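Local coordinates for purine-binding protein BAB2_0673 (Brucella melitensis biovar Abortus, PDB 3S99) that binds adenine and probably other purines such as guanine, and may serve an ABC-type uptake system for these ligands, at residues Asp123-Glu134 with Trp271-Met280. Residues are numbered along the deposited sequence; the frame is centred on the assembly and turned at random.
Sequences DNMSAYNARFYE and WKSQNIWWGM
Strands 125-130 and 275-278 run parallel, their axes 4.6 Å apart at closest and 12° from aligned. Ala127 N bonds to Gln274 O and Ile276 N to Ala127 O. Asn129 then repeats the pattern, its N to Ile276 O and its O to Trp278 N. Arg131 N extends the pairing past the strand end, 2.7 Å from Trp278 O. Strand 275-278 is one edge of a six-stranded parallel sheet, and strand 112-116 lies on the other side of 125-130. Both strands end where the chain passes from the first lobe to the second, consistent with hinge connections of the two-lobed type 1 periplasmic binding protein fold.

Trp277 is held on both faces. Trp277 and Asn129 both turn CG away from their backbone N (chi1 -166° and -163°), which lays the two side chains alongside each other. The Asn129 amide lies nearly parallel to one face, with ND2 3.3 Å from Trp277 NE1; both are donors and do not bond. The Arg131 guanidinium stacks on the opposite face as a cation-pi pair, CZ 4.5 Å from the six-membered ring centroid. Trp277 NE1 donates to Ala130 O at 3.1 Å, reaching it from above the carbonyl plane. Arg131 NH1 bonds to Tyr133 OH, and NH2 forms a salt bridge with Asp337. A water links Arg131 NE to Trp277 O. Beyond the strands, Glu134 OE1 accepts a hydrogen bond from Met280 N at 2.7 Å. At the other end, Ser126 OG accepts one from Gln274 N at 3.1 Å.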
ATOM      1  N   ASP A 123       2.632  13.336 -21.255  1.00 17.22           N
ATOM      2  CA  ASP A 123       3.252  14.667 -21.120  1.00 17.29           C
ATOM      3  C   ASP A 123       2.719  15.532 -19.970  1.00 16.43           C
ATOM      4  O   ASP A 123       3.445  16.388 -19.445  1.00 16.30           O
ATOM      5  CB  ASP A 123       3.250  15.434 -22.444  1.00 18.82           C
ATOM      6  CG  ASP A 123       1.841  15.620 -23.041  1.00 21.61           C
ATOM      7  OD1 ASP A 123       0.912  15.860 -22.276  1.00 23.76           O
ATOM      8  OD2 ASP A 123       1.657  15.506 -24.291  1.00 25.98           O
ATOM      9  N   ASN A 124       1.453  15.315 -19.597  1.00 16.02           N
ATOM     10  CA  ASN A 124       0.816  15.975 -18.456  1.00 16.36           C
ATOM     11  C   ASN A 124       0.301  15.010 -17.351  1.00 15.84           C
ATOM     12  O   ASN A 124      -0.674  15.331 -16.654  1.00 15.85           O
ATOM     13  CB  ASN A 124      -0.353  16.842 -18.937  1.00 16.38           C
ATOM     14  CG  ASN A 124      -1.524  16.022 -19.493  1.00 16.56           C
ATOM     15  OD1 ASN A 124      -1.350  14.894 -19.962  1.00 15.57           O
ATOM     16  ND2 ASN A 124      -2.730  16.614 -19.456  1.00 14.25           N
ATOM     17  N   MET A 125       0.932  13.846 -17.219  1.00 15.38           N
ATOM     18  CA  MET A 125       0.543  12.815 -16.234  1.00 14.03           C
ATOM     19  C   MET A 125       1.807  12.150 -15.653  1.00 14.30           C
ATOM     20  O   MET A 125       2.596  11.600 -16.402  1.00 14.55           O
ATOM     21  CB  MET A 125      -0.288  11.712 -16.897  1.00 14.88           C
ATOM     22  CG  MET A 125      -0.822  10.654 -15.942  1.00 11.67           C
ATOM     23  SD  MET A 125      -1.589   9.308 -16.870  1.00 15.69           S
ATOM     24  CE  MET A 125      -1.685   8.061 -15.573  1.00 12.18           C
ATOM     25  N   SER A 126       1.932  12.200 -14.329  1.00 13.71           N
ATOM     26  CA  SER A 126       2.941  11.528 -13.561  1.00 12.56           C
ATOM     27  C   SER A 126       2.325  10.313 -12.876  1.00 12.89           C
ATOM     28  O   SER A 126       1.101  10.206 -12.715  1.00 13.90           O
ATOM     29  CB  SER A 126       3.551  12.479 -12.513  1.00 12.76           C
ATOM     30  OG  SER A 126       4.309  13.497 -13.133  1.00 12.05           O
ATOM     31  N   ALA A 127       3.199   9.411 -12.469  1.00 12.59           N
ATOM     32  CA  ALA A 127       2.841   8.184 -11.801  1.00 12.87           C
ATOM     33  C   ALA A 127       3.687   8.092 -10.568  1.00 12.66           C
ATOM     34  O   ALA A 127       4.924   8.119 -10.619  1.00 14.44           O
ATOM     35  CB  ALA A 127       3.093   6.932 -12.706  1.00 11.86           C
ATOM     36  N   TYR A 128       3.027   7.897  -9.449  1.00 13.53           N
ATOM     37  CA  TYR A 128       3.728   7.815  -8.207  1.00 13.27           C
ATOM     38  C   TYR A 128       3.384   6.532  -7.487  1.00 14.03           C
ATOM     39  O   TYR A 128       2.234   6.289  -7.103  1.00 14.15           O
ATOM     40  CB  TYR A 128       3.510   9.097  -7.395  1.00 13.30           C
ATOM     41  CG  TYR A 128       2.075   9.356  -6.884  1.00 12.62           C
ATOM     42  CD1 TYR A 128       1.112   9.923  -7.702  1.00 11.98           C
ATOM     43  CD2 TYR A 128       1.712   9.031  -5.579  1.00 10.46           C
ATOM     44  CE1 TYR A 128      -0.176  10.162  -7.232  1.00 10.51           C
ATOM     45  CE2 TYR A 128       0.441   9.254  -5.112  1.00 11.72           C
ATOM     46  CZ  TYR A 128      -0.503   9.842  -5.940  1.00 10.74           C
ATOM     47  OH  TYR A 128      -1.773  10.091  -5.474  1.00 14.34           O
ATOM     48  N   ASN A 129       4.410   5.693  -7.331  1.00 14.65           N
ATOM     49  CA  ASN A 129       4.282   4.376  -6.733  1.00 15.21           C
ATOM     50  C   ASN A 129       5.169   4.249  -5.482  1.00 15.38           C
ATOM     51  O   ASN A 129       6.202   4.908  -5.386  1.00 15.98           O
ATOM     52  CB  ASN A 129       4.642   3.319  -7.812  1.00 16.05           C
ATOM     53  CG  ASN A 129       4.150   1.926  -7.455  1.00 17.34           C
ATOM     54  OD1 ASN A 129       3.419   1.773  -6.483  1.00 16.63           O
ATOM     55  ND2 ASN A 129       4.530   0.904  -8.262  1.00 17.86           N
ATOM     56  N   ALA A 130       4.739   3.441  -4.509  1.00 15.28           N
ATOM     57  CA  ALA A 130       5.486   3.222  -3.270  1.00 15.29           C
ATOM     58  C   ALA A 130       5.855   1.768  -3.179  1.00 14.81           C
ATOM     59  O   ALA A 130       5.036   0.912  -3.505  1.00 14.68           O
ATOM     60  CB  ALA A 130       4.661   3.607  -2.037  1.00 15.20           C
ATOM     61  N   ARG A 131       7.068   1.482  -2.708  1.00 14.46           N
ATOM     62  CA  ARG A 131       7.484   0.103  -2.480  1.00 14.60           C
ATOM     63  C   ARG A 131       6.886  -0.434  -1.169  1.00 15.03           C
ATOM     64  O   ARG A 131       7.628  -0.703  -0.206  1.00 14.77           O
ATOM     65  CB  ARG A 131       9.007   0.010  -2.407  1.00 14.67           C
ATOM     66  CG  ARG A 131       9.710   0.466  -3.666  1.00 16.14           C
ATOM     67  CD  ARG A 131      11.207   0.153  -3.633  1.00 18.34           C
ATOM     68  NE  ARG A 131      11.865   0.707  -4.810  1.00 17.39           N
ATOM     69  CZ  ARG A 131      11.999   0.100  -5.986  1.00 16.99           C
ATOM     70  NH1 ARG A 131      11.574  -1.136  -6.172  1.00 17.84           N
ATOM     71  NH2 ARG A 131      12.581   0.740  -7.006  1.00 16.28           N
ATOM     72  N   PHE A 132       5.557  -0.588  -1.134  1.00 13.83           N
ATOM     73  CA  PHE A 132       4.902  -1.073   0.068  1.00 13.79           C
ATOM     74  C   PHE A 132       5.475  -2.413   0.568  1.00 13.47           C
ATOM     75  O   PHE A 132       5.486  -2.692   1.752  1.00 13.35           O
ATOM     76  CB  PHE A 132       3.411  -1.286  -0.157  1.00 14.12           C
ATOM     77  CG  PHE A 132       2.704  -0.138  -0.837  1.00 14.08           C
ATOM     78  CD1 PHE A 132       2.428   1.029  -0.155  1.00 13.80           C
ATOM     79  CD2 PHE A 132       2.296  -0.242  -2.152  1.00 15.07           C
ATOM     80  CE1 PHE A 132       1.764   2.055  -0.773  1.00 15.06           C
ATOM     81  CE2 PHE A 132       1.605   0.797  -2.772  1.00 15.38           C
ATOM     82  CZ  PHE A 132       1.355   1.949  -2.068  1.00 14.64           C
ATOM     83  N   TYR A 133       5.923  -3.243  -0.350  1.00 13.79           N
ATOM     84  CA  TYR A 133       6.462  -4.573  -0.036  1.00 14.30           C
ATOM     85  C   TYR A 133       7.701  -4.503   0.877  1.00 14.49           C
ATOM     86  O   TYR A 133       8.073  -5.511   1.490  1.00 16.60           O
ATOM     87  CB  TYR A 133       6.773  -5.343  -1.335  1.00 13.98           C
ATOM     88  CG  TYR A 133       7.970  -4.789  -2.087  1.00 13.95           C
ATOM     89  CD1 TYR A 133       7.814  -3.969  -3.185  1.00 14.47           C
ATOM     90  CD2 TYR A 133       9.268  -5.062  -1.658  1.00 16.69           C
ATOM     91  CE1 TYR A 133       8.931  -3.443  -3.855  1.00 16.64           C
ATOM     92  CE2 TYR A 133      10.372  -4.533  -2.312  1.00 18.11           C
ATOM     93  CZ  TYR A 133      10.186  -3.737  -3.414  1.00 18.43           C
ATOM     94  OH  TYR A 133      11.295  -3.220  -4.016  1.00 22.66           O
ATOM     95  N   GLU A 134       8.324  -3.335   0.999  1.00 13.73           N
ATOM     96  CA  GLU A 134       9.422  -3.177   1.928  1.00 14.14           C
ATOM     97  C   GLU A 134       8.917  -3.280   3.360  1.00 14.12           C
ATOM     98  O   GLU A 134       9.507  -3.984   4.166  1.00 13.86           O
ATOM     99  CB  GLU A 134      10.174  -1.869   1.695  1.00 14.60           C
ATOM    100  CG  GLU A 134      10.993  -1.855   0.409  1.00 16.16           C
ATOM    101  CD  GLU A 134      11.782  -0.548   0.191  1.00 15.80           C
ATOM    102  OE1 GLU A 134      11.426   0.461   0.801  1.00 19.90           O
ATOM    103  OE2 GLU A 134      12.757  -0.532  -0.601  1.00 20.81           O
ATOM    104  N   TRP A 271       6.651  21.921 -12.972  1.00 20.79           N
ATOM    105  CA  TRP A 271       6.105  20.562 -12.904  1.00 18.95           C
ATOM    106  C   TRP A 271       6.348  19.910 -14.247  1.00 17.99           C
ATOM    107  O   TRP A 271       5.964  20.428 -15.284  1.00 18.38           O
ATOM    108  CB  TRP A 271       4.594  20.561 -12.617  1.00 17.95           C
ATOM    109  CG  TRP A 271       3.946  19.191 -12.401  1.00 15.62           C
ATOM    110  CD1 TRP A 271       3.593  18.652 -11.204  1.00 15.49           C
ATOM    111  CD2 TRP A 271       3.531  18.224 -13.399  1.00 14.26           C
ATOM    112  NE1 TRP A 271       2.982  17.431 -11.381  1.00 15.55           N
ATOM    113  CE2 TRP A 271       2.944  17.134 -12.712  1.00 14.63           C
ATOM    114  CE3 TRP A 271       3.610  18.163 -14.782  1.00 14.76           C
ATOM    115  CZ2 TRP A 271       2.437  16.001 -13.373  1.00 13.93           C
ATOM    116  CZ3 TRP A 271       3.114  17.006 -15.448  1.00 13.28           C
ATOM    117  CH2 TRP A 271       2.498  15.983 -14.742  1.00 13.65           C
ATOM    118  N   LYS A 272       6.975  18.762 -14.204  1.00 17.45           N
ATOM    119  CA  LYS A 272       7.178  17.944 -15.381  1.00 17.19           C
ATOM    120  C   LYS A 272       6.812  16.491 -15.073  1.00 16.31           C
ATOM    121  O   LYS A 272       7.008  15.992 -13.926  1.00 15.67           O
ATOM    122  CB  LYS A 272       8.640  18.052 -15.810  1.00 17.19           C
ATOM    123  CG  LYS A 272       9.065  19.447 -16.316  1.00 19.78           C
ATOM    124  CD  LYS A 272      10.597  19.535 -16.644  1.00 21.45           C
ATOM    125  CE  LYS A 272      11.424  19.616 -15.368  1.00 24.48           C
ATOM    126  NZ  LYS A 272      11.162  20.936 -14.658  1.00 26.27           N
ATOM    127  N   SER A 273       6.349  15.797 -16.114  1.00 15.77           N
ATOM    128  CA  SER A 273       5.946  14.391 -16.034  1.00 15.44           C
ATOM    129  C   SER A 273       7.105  13.513 -15.585  1.00 15.46           C
ATOM    130  O   SER A 273       8.243  13.699 -16.027  1.00 15.93           O
ATOM    131  CB  SER A 273       5.456  13.929 -17.417  1.00 16.46           C
ATOM    132  OG  SER A 273       5.235  12.535 -17.494  1.00 19.50           O
ATOM    133  N   GLN A 274       6.801  12.579 -14.680  1.00 15.14           N
ATOM    134  CA  GLN A 274       7.763  11.654 -14.118  1.00 15.38           C
ATOM    135  C   GLN A 274       7.035  10.405 -13.638  1.00 14.93           C
ATOM    136  O   GLN A 274       5.847  10.451 -13.226  1.00 15.14           O
ATOM    137  CB  GLN A 274       8.513  12.290 -12.918  1.00 14.99           C
ATOM    138  CG  GLN A 274       7.600  12.554 -11.689  1.00 16.34           C
ATOM    139  CD  GLN A 274       8.326  13.282 -10.584  1.00 15.65           C
ATOM    140  OE1 GLN A 274       9.326  13.923 -10.827  1.00 18.41           O
ATOM    141  NE2 GLN A 274       7.791  13.233  -9.386  1.00 16.51           N
ATOM    142  N   ASN A 275       7.748   9.296 -13.692  1.00 15.38           N
ATOM    143  CA  ASN A 275       7.331   8.004 -13.153  1.00 15.33           C
ATOM    144  C   ASN A 275       8.342   7.636 -12.047  1.00 15.52           C
ATOM    145  O   ASN A 275       9.566   7.519 -12.293  1.00 14.77           O
ATOM    146  CB  ASN A 275       7.319   6.978 -14.309  1.00 16.24           C
ATOM    147  CG  ASN A 275       7.223   5.536 -13.849  1.00 21.45           C
ATOM    148  OD1 ASN A 275       7.689   5.159 -12.765  1.00 26.09           O
ATOM    149  ND2 ASN A 275       6.644   4.699 -14.705  1.00 22.63           N
ATOM    150  N   ILE A 276       7.836   7.447 -10.841  1.00 13.96           N
ATOM    151  CA  ILE A 276       8.696   7.160  -9.691  1.00 14.89           C
ATOM    152  C   ILE A 276       8.175   5.968  -8.895  1.00 14.28           C
ATOM    153  O   ILE A 276       6.958   5.728  -8.791  1.00 14.61           O
ATOM    154  CB  ILE A 276       8.863   8.432  -8.767  1.00 14.27           C
ATOM    155  CG1 ILE A 276       7.517   8.944  -8.227  1.00 16.44           C
ATOM    156  CG2 ILE A 276       9.527   9.553  -9.527  1.00 13.06           C
ATOM    157  CD1 ILE A 276       7.231   8.531  -6.828  1.00 18.71           C
ATOM    158  N   TRP A 277       9.103   5.212  -8.335  1.00 15.17           N
ATOM    159  CA  TRP A 277       8.751   4.141  -7.449  1.00 14.50           C
ATOM    160  C   TRP A 277       9.694   4.232  -6.295  1.00 15.09           C
ATOM    161  O   TRP A 277      10.900   3.940  -6.423  1.00 15.80           O
ATOM    162  CB  TRP A 277       8.840   2.785  -8.153  1.00 15.15           C
ATOM    163  CG  TRP A 277       8.162   1.664  -7.404  1.00 13.66           C
ATOM    164  CD1 TRP A 277       7.329   1.771  -6.329  1.00 14.61           C
ATOM    165  CD2 TRP A 277       8.228   0.277  -7.723  1.00 16.25           C
ATOM    166  NE1 TRP A 277       6.868   0.527  -5.951  1.00 14.88           N
ATOM    167  CE2 TRP A 277       7.402  -0.411  -6.795  1.00 16.13           C
ATOM    168  CE3 TRP A 277       8.899  -0.460  -8.704  1.00 19.40           C
ATOM    169  CZ2 TRP A 277       7.230  -1.803  -6.817  1.00 18.32           C
ATOM    170  CZ3 TRP A 277       8.709  -1.875  -8.735  1.00 20.93           C
ATOM    171  CH2 TRP A 277       7.900  -2.517  -7.767  1.00 18.56           C
ATOM    172  N   TRP A 278       9.172   4.706  -5.165  1.00 15.21           N
ATOM    173  CA  TRP A 278      10.032   4.986  -4.030  1.00 15.63           C
ATOM    174  C   TRP A 278       9.605   4.171  -2.813  1.00 16.05           C
ATOM    175  O   TRP A 278       8.452   3.747  -2.709  1.00 14.97           O
ATOM    176  CB  TRP A 278       9.979   6.468  -3.682  1.00 15.85           C
ATOM    177  CG  TRP A 278      10.561   7.400  -4.688  1.00 18.19           C
ATOM    178  CD1 TRP A 278      11.418   7.096  -5.728  1.00 17.81           C
ATOM    179  CD2 TRP A 278      10.367   8.815  -4.736  1.00 19.16           C
ATOM    180  NE1 TRP A 278      11.728   8.235  -6.432  1.00 19.46           N
ATOM    181  CE2 TRP A 278      11.124   9.309  -5.833  1.00 20.69           C
ATOM    182  CE3 TRP A 278       9.633   9.718  -3.958  1.00 20.25           C
ATOM    183  CZ2 TRP A 278      11.140  10.669  -6.185  1.00 22.03           C
ATOM    184  CZ3 TRP A 278       9.670  11.082  -4.294  1.00 23.01           C
ATOM    185  CH2 TRP A 278      10.401  11.536  -5.407  1.00 22.23           C
ATOM    186  N   GLY A 279      10.545   3.991  -1.874  1.00 16.91           N
ATOM    187  CA  GLY A 279      10.317   3.167  -0.698  1.00 16.57           C
ATOM    188  C   GLY A 279      10.766   3.845   0.568  1.00 17.27           C
ATOM    189  O   GLY A 279      10.579   5.064   0.747  1.00 17.45           O
ATOM    190  N   MET A 280      11.378   3.062   1.453  1.00 17.24           N
ATOM    191  CA  MET A 280      11.746   3.560   2.765  1.00 17.71           C
ATOM    192  C   MET A 280      12.896   4.576   2.695  1.00 19.37           C
ATOM    193  O   MET A 280      12.894   5.559   3.436  1.00 19.13           O
ATOM    194  CB  MET A 280      12.119   2.398   3.682  1.00 17.51           C
ATOM    195  CG  MET A 280      10.933   1.507   4.026  1.00 17.58           C
ATOM    196  SD  MET A 280      11.333   0.083   5.054  1.00 19.49           S
ATOM    197  CE  MET A 280       9.685  -0.286   5.667  1.00 18.18           C
TER
HETATM  198  O   HOH W   1      13.290   3.214  -5.229  1.00 22.43           O